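Local coordinates for phage-like element PBSX protein xkdH (Bacillus subtilis, PDB 3F3B), which is of unknown function but is encoded by the defective prophage PBSX and belongs to a phage barrel clan, consistent with a role in the phage-like particle, at residues I8-I13 with E45-C50; Y95-P100 with V110-D115. All blocks are in the same frame, centred on the assembly; numbering follows the deposited sequence.

Both contacts involve one curled antiparallel beta sheet, consistent with membership of the phage barrel clan, and no helix takes part. Contact 1 joins the start of strand 9-19 to strand 48-61 and, beyond the corner at Asp47, to strand 45-46; contact 2 joins strand 93-97, with the loop that follows it, to strand 107-114. All of 8-13 and 45-50 precedes 95-100 and 110-115 in the sequence. Their centres lie about 15 Å apart and their nearest atoms about 6 Å apart, without touching. Strand 66-77 bridges them by pairing with both 48-61 and 107-114, while 87-90 pairs with 9-19 and 93-97, which ties both contacts into the same sheet.

Contact 1. Residues I8-I13 with E45-C50; sequences IHRCDI and EQDVPC. With PO4 (phosphate ion), chain B.
His9 with Cys50 and Cys11 with Val48 are antiparallel hydrogen-bonded pairs with two backbone bonds each, the tightest from His9 N to Cys50 O (2.6 Å). They join strand 9-13 to strand 48-50. Ile13 then pairs with Glu45 of strand 45-46 instead of residue 46, a register shift of one that marks a beta bulge where the chain turns a corner at Asp47. A side chain serves the corner: Asp12 OD1 accepts Asp47 N at 3.0 Å in a nearly straight bond (169°), met almost along the C-O direction.

Arg10 supplies the charged part. Its chain bends at chi2 (-68°), bringing the guanidinium across Pro49, whose CB lies 3.7 Å above the plane and over its centre. At the guanidinium edge, NH1 donates to Asp47 O (3.1 Å) close to its own plane. The Asp47 carboxylate adds a salt bridge of charge alone, because OD2, 3.6 Å from NH1, sits well outside the guanidinium plane.

The apolar contacts of Cys11, Ile13, Val48 and Cys50 lie on one face, which His9 and Glu45 share. Ile13 CD1 meets Val48 CG2 at 3.9 Å with the side chains at about a right angle, and Phe76 of strand 66-77 touches both Cys11 and Cys50. The two sulfurs, Cys11 SG and Cys50 SG, stand 4.2 Å apart, so they pack without a disulfide.

A phosphate ion, probably from the crystallisation liquor, is gripped by His9 ND1, by Arg10 N and by Trp90 NE1. His9 ND1 reaches phosphate O4 at 2.6 Å near the ring plane. The chemistry implies a corner secured by polar bonds from Asp12 and Arg10. Separately, at the His9 end, N-H groups can hold a small anion, though whether one binds in the native protein is not established.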
loop_
_atom_site.group_PDB
_atom_site.type_symbol
_atom_site.label_atom_id
_atom_site.label_comp_id
_atom_site.label_asym_id
_atom_site.label_seq_id
_atom_site.Cartn_x
_atom_site.Cartn_y
_atom_site.Cartn_z
ATOM N N ILE A 8 -3.811 17.102 -3.823
ATOM C CA ILE A 8 -4.562 15.858 -3.704
ATOM C C ILE A 8 -4.157 14.849 -4.785
ATOM O O ILE A 8 -4.140 15.170 -5.968
ATOM C CB ILE A 8 -6.097 16.120 -3.824
ATOM C CG1 ILE A 8 -6.712 16.406 -2.451
ATOM C CG2 ILE A 8 -6.791 14.916 -4.435
ATOM C CD1 ILE A 8 -6.082 17.558 -1.709
ATOM N N HIS A 9 -3.827 13.631 -4.372
ATOM C CA HIS A 9 -3.471 12.582 -5.317
ATOM C C HIS A 9 -4.582 11.532 -5.328
ATOM O O HIS A 9 -5.477 11.551 -4.491
ATOM C CB HIS A 9 -2.143 11.932 -4.929
ATOM C CG HIS A 9 -0.984 12.876 -4.951
ATOM N ND1 HIS A 9 -0.639 13.603 -6.071
ATOM C CD2 HIS A 9 -0.095 13.219 -3.992
ATOM C CE1 HIS A 9 0.415 14.352 -5.800
ATOM N NE2 HIS A 9 0.766 14.138 -4.545
ATOM N N ARG A 10 -4.533 10.624 -6.290
ATOM C CA ARG A 10 -5.545 9.575 -6.394
ATOM C C ARG A 10 -4.854 8.233 -6.492
ATOM O O ARG A 10 -3.927 8.066 -7.279
ATOM C CB ARG A 10 -6.419 9.784 -7.637
ATOM C CG ARG A 10 -7.222 11.064 -7.607
ATOM C CD ARG A 10 -8.281 10.999 -6.528
ATOM N NE ARG A 10 -8.915 12.297 -6.317
ATOM C CZ ARG A 10 -10.183 12.456 -5.960
ATOM N NH1 ARG A 10 -10.967 11.397 -5.781
ATOM N NH2 ARG A 10 -10.668 13.674 -5.769
ATOM N N CYS A 11 -5.312 7.275 -5.696
ATOM C CA CYS A 11 -4.727 5.944 -5.717
ATOM C C CYS A 11 -5.792 4.859 -5.604
ATOM O O CYS A 11 -6.934 5.117 -5.211
ATOM C CB CYS A 11 -3.738 5.789 -4.560
ATOM S SG CYS A 11 -4.528 5.806 -2.931
ATOM N N ASP A 12 -5.410 3.644 -5.977
ATOM C CA ASP A 12 -6.295 2.497 -5.857
ATOM C C ASP A 12 -5.722 1.716 -4.692
ATOM O O ASP A 12 -4.504 1.648 -4.526
ATOM C CB ASP A 12 -6.266 1.640 -7.117
ATOM C CG ASP A 12 -6.919 2.322 -8.292
ATOM O OD1 ASP A 12 -7.795 3.190 -8.064
ATOM O OD2 ASP A 12 -6.567 1.976 -9.441
ATOM N N ILE A 13 -6.594 1.132 -3.885
ATOM C CA ILE A 13 -6.158 0.382 -2.728
ATOM C C ILE A 13 -6.577 -1.087 -2.826
ATOM O O ILE A 13 -7.686 -1.398 -3.252
ATOM C CB ILE A 13 -6.746 1.013 -1.446
ATOM C CG1 ILE A 13 -6.414 2.508 -1.406
ATOM C CG2 ILE A 13 -6.164 0.348 -0.222
ATOM C CD1 ILE A 13 -7.097 3.280 -0.273
ATOM N N GLU A 45 -10.832 -0.517 -3.428
ATOM C CA GLU A 45 -11.273 0.871 -3.394
ATOM C C GLU A 45 -10.647 1.530 -4.622
ATOM O O GLU A 45 -9.542 1.182 -5.024
ATOM C CB GLU A 45 -10.807 1.547 -2.102
ATOM C CG GLU A 45 -11.617 1.149 -0.870
ATOM C CD GLU A 45 -10.967 1.592 0.433
ATOM O OE1 GLU A 45 -10.234 0.787 1.055
ATOM O OE2 GLU A 45 -11.180 2.755 0.832
ATOM N N GLN A 46 -11.350 2.481 -5.219
ATOM C CA GLN A 46 -10.847 3.103 -6.433
ATOM C C GLN A 46 -10.813 4.626 -6.411
ATOM O O GLN A 46 -11.678 5.276 -5.822
ATOM C CB GLN A 46 -11.710 2.626 -7.602
ATOM C CG GLN A 46 -10.947 2.242 -8.844
ATOM C CD GLN A 46 -11.702 1.244 -9.706
ATOM O OE1 GLN A 46 -11.246 0.886 -10.788
ATOM N NE2 GLN A 46 -12.854 0.782 -9.226
ATOM N N ASP A 47 -9.802 5.183 -7.068
ATOM C CA ASP A 47 -9.645 6.626 -7.171
ATOM C C ASP A 47 -9.876 7.331 -5.828
ATOM O O ASP A 47 -10.633 8.299 -5.734
ATOM C CB ASP A 47 -10.613 7.143 -8.243
ATOM C CG ASP A 47 -10.402 8.609 -8.569
ATOM O OD1 ASP A 47 -9.229 9.021 -8.712
ATOM O OD2 ASP A 47 -11.404 9.351 -8.695
ATOM N N VAL A 48 -9.211 6.838 -4.788
ATOM C CA VAL A 48 -9.347 7.405 -3.452
ATOM C C VAL A 48 -8.474 8.651 -3.300
ATOM O O VAL A 48 -7.306 8.649 -3.702
ATOM C CB VAL A 48 -8.933 6.379 -2.371
ATOM C CG1 VAL A 48 -9.184 6.950 -0.985
ATOM C CG2 VAL A 48 -9.706 5.091 -2.560
ATOM N N PRO A 49 -9.032 9.731 -2.715
ATOM C CA PRO A 49 -8.311 10.986 -2.509
ATOM C C PRO A 49 -7.380 10.942 -1.303
ATOM O O PRO A 49 -7.729 10.407 -0.246
ATOM C CB PRO A 49 -9.434 11.991 -2.324
ATOM C CG PRO A 49 -10.443 11.200 -1.589
ATOM C CD PRO A 49 -10.442 9.877 -2.310
ATOM N N CYS A 50 -6.196 11.525 -1.470
ATOM C CA CYS A 50 -5.202 11.570 -0.409
ATOM C C CYS A 50 -4.172 12.655 -0.720
ATOM O O CYS A 50 -4.179 13.247 -1.802
ATOM C CB CYS A 50 -4.498 10.221 -0.316
ATOM S SG CYS A 50 -3.688 9.754 -1.866
HETATM P P PO4 B . -2.312 12.097 -9.276
HETATM O O1 PO4 B . -1.737 11.323 -10.409
HETATM O O2 PO4 B . -2.918 13.353 -9.786
HETATM O O3 PO4 B . -3.352 11.284 -8.602
HETATM O O4 PO4 B . -1.237 12.428 -8.308
#

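Contact 2. Residues Y95-P100 with V110-D115; sequences YILKLP and VVAVRD
Tyr95, Val110 and Val113 carry much of the buried surface in this antiparallel pairing of strand 93-97 with 107-114, part of a curled sheet consistent with a phage-barrel fold. The register is fixed by Ile96 and Val113, a hydrogen-bonded pair in which Val113 N donates to Ile96 O at 2.8 Å and Ile96 N returns a bond to Val113 O. Beyond it, Lys98 N still reaches Val111 O, which continues the pairing past Leu97.

Tyr95 lies opposite Arg114 in a non-hydrogen-bonded pair. With CG anti to its carbonyl carbon (chi1 -64°), the ring is turned along the neighbouring strand: CD1 comes to 3.7 Å from Arg114 N, and the Val113 carbonyl carbon sits at the ring edge. Tyr95 CB meets Ala112 CB at 4.1 Å. Phe72 of strand 66-77 meets the Tyr95 ring with planes about 55° apart.

Val110 works at the other end of the pairing, where its two methyls have separate tasks. CG1 touches Leu97 CD1, while CG2, anti to the backbone N, approaches Leu97 CB at 3.9 Å and also faces Leu99 O; the Leu97 and Val110 side chains cross at about a right angle. Leu97 CD2 also packs on Ala112 CB, so Tyr95, Ala112 and Leu97 form a continuous apolar row, with Arg114 on the same face at its Tyr95 end.

Val113 points to the other face of the sheet, together with Ile96. Nearby, Leu99 CD2 lies alongside Val111, the two side chains pointing the same way. The bent chain of Lys98 crosses Val113 at roughly a right angle, and at the far end of the pairing Ile96 CG1 lies 3.8 Å from Asp115 OD1.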
loop_
_atom_site.group_PDB
_atom_site.type_symbol
_atom_site.label_atom_id
_atom_site.label_comp_id
_atom_site.label_asym_id
_atom_site.label_seq_id
_atom_site.Cartn_x
_atom_site.Cartn_y
_atom_site.Cartn_z
ATOM N N TYR A 95 2.815 0.678 -3.681
ATOM C CA TYR A 95 3.250 1.096 -2.353
ATOM C C TYR A 95 2.535 0.214 -1.342
ATOM O O TYR A 95 1.400 -0.219 -1.572
ATOM C CB TYR A 95 2.883 2.562 -2.099
ATOM C CG TYR A 95 3.592 3.520 -3.014
ATOM C CD1 TYR A 95 4.893 3.937 -2.742
ATOM C CD2 TYR A 95 2.993 3.958 -4.192
ATOM C CE1 TYR A 95 5.585 4.760 -3.624
ATOM C CE2 TYR A 95 3.678 4.783 -5.086
ATOM C CZ TYR A 95 4.974 5.178 -4.796
ATOM O OH TYR A 95 5.668 5.969 -5.685
ATOM N N ILE A 96 3.206 -0.073 -0.235
ATOM C CA ILE A 96 2.604 -0.881 0.810
ATOM C C ILE A 96 2.531 -0.039 2.068
ATOM O O ILE A 96 3.483 0.665 2.390
ATOM C CB ILE A 96 3.440 -2.137 1.122
ATOM C CG1 ILE A 96 3.683 -2.931 -0.162
ATOM C CG2 ILE A 96 2.703 -3.012 2.142
ATOM C CD1 ILE A 96 2.401 -3.276 -0.911
ATOM N N LEU A 97 1.398 -0.090 2.764
ATOM C CA LEU A 97 1.253 0.657 4.010
ATOM C C LEU A 97 2.002 -0.148 5.075
ATOM O O LEU A 97 1.634 -1.275 5.381
ATOM C CB LEU A 97 -0.228 0.812 4.360
ATOM C CG LEU A 97 -1.051 1.372 3.190
ATOM C CD1 LEU A 97 -2.440 1.740 3.673
ATOM C CD2 LEU A 97 -0.362 2.597 2.589
ATOM N N LYS A 98 3.058 0.432 5.636
ATOM C CA LYS A 98 3.875 -0.287 6.607
ATOM C C LYS A 98 3.587 -0.029 8.069
ATOM O O LYS A 98 2.847 -0.778 8.707
ATOM C CB LYS A 98 5.359 -0.017 6.341
ATOM C CG LYS A 98 5.756 -0.165 4.873
ATOM C CD LYS A 98 5.333 -1.507 4.284
ATOM C CE LYS A 98 6.140 -2.667 4.851
ATOM N NZ LYS A 98 5.753 -3.966 4.227
ATOM N N LEU A 99 4.201 1.013 8.613
ATOM C CA LEU A 99 4.004 1.338 10.019
ATOM C C LEU A 99 2.514 1.452 10.319
ATOM O O LEU A 99 1.695 1.544 9.398
ATOM C CB LEU A 99 4.726 2.645 10.366
ATOM C CG LEU A 99 6.257 2.607 10.290
ATOM C CD1 LEU A 99 6.764 1.370 11.038
ATOM C CD2 LEU A 99 6.719 2.567 8.841
ATOM N N PRO A 100 2.144 1.427 11.612
ATOM C CA PRO A 100 0.748 1.528 12.047
ATOM C C PRO A 100 0.118 2.818 11.555
ATOM O O PRO A 100 0.823 3.800 11.306
ATOM C CB PRO A 100 0.861 1.505 13.568
ATOM C CG PRO A 100 2.062 0.674 13.796
ATOM C CD PRO A 100 3.026 1.204 12.766
ATOM N N VAL A 110 -0.855 7.256 7.601
ATOM C CA VAL A 110 -0.122 6.007 7.553
ATOM C C VAL A 110 1.011 6.129 6.558
ATOM O O VAL A 110 0.867 6.794 5.538
ATOM C CB VAL A 110 -1.055 4.854 7.127
ATOM C CG1 VAL A 110 -1.592 5.112 5.714
ATOM C CG2 VAL A 110 -0.317 3.520 7.210
ATOM N N VAL A 111 2.136 5.486 6.857
ATOM C CA VAL A 111 3.301 5.518 5.988
ATOM C C VAL A 111 3.191 4.495 4.862
ATOM O O VAL A 111 2.826 3.333 5.085
ATOM C CB VAL A 111 4.603 5.234 6.791
ATOM C CG1 VAL A 111 5.783 5.072 5.844
ATOM C CG2 VAL A 111 4.875 6.387 7.779
ATOM N N ALA A 112 3.493 4.940 3.645
ATOM C CA ALA A 112 3.473 4.064 2.480
ATOM C C ALA A 112 4.938 3.887 2.053
ATOM O O ALA A 112 5.716 4.838 2.111
ATOM C CB ALA A 112 2.664 4.702 1.362
ATOM N N VAL A 113 5.323 2.679 1.646
ATOM C CA VAL A 113 6.700 2.446 1.235
ATOM C C VAL A 113 6.774 1.746 -0.121
ATOM O O VAL A 113 6.024 0.807 -0.391
ATOM C CB VAL A 113 7.481 1.602 2.305
ATOM C CG1 VAL A 113 8.930 1.397 1.867
ATOM C CG2 VAL A 113 7.472 2.314 3.648
ATOM N N ARG A 114 7.686 2.227 -0.965
ATOM C CA ARG A 114 7.919 1.684 -2.304
ATOM C C ARG A 114 7.924 0.160 -2.256
ATOM O O ARG A 114 8.759 -0.451 -1.596
ATOM C CB ARG A 114 9.254 2.218 -2.834
ATOM C CG ARG A 114 9.789 1.575 -4.103
ATOM C CD ARG A 114 11.162 2.178 -4.454
ATOM N NE ARG A 114 12.040 1.243 -5.160
ATOM C CZ ARG A 114 11.892 0.886 -6.432
ATOM N NH1 ARG A 114 10.896 1.389 -7.156
ATOM N NH2 ARG A 114 12.736 0.018 -6.982
ATOM N N ASP A 115 6.981 -0.444 -2.967
ATOM C CA ASP A 115 6.839 -1.893 -2.992
ATOM C C ASP A 115 8.138 -2.654 -3.230
ATOM O O ASP A 115 8.549 -3.458 -2.393
ATOM C CB ASP A 115 5.818 -2.303 -4.055
ATOM C CG ASP A 115 5.173 -3.645 -3.757
ATOM O OD1 ASP A 115 5.734 -4.410 -2.945
ATOM O OD2 ASP A 115 4.105 -3.939 -4.338
#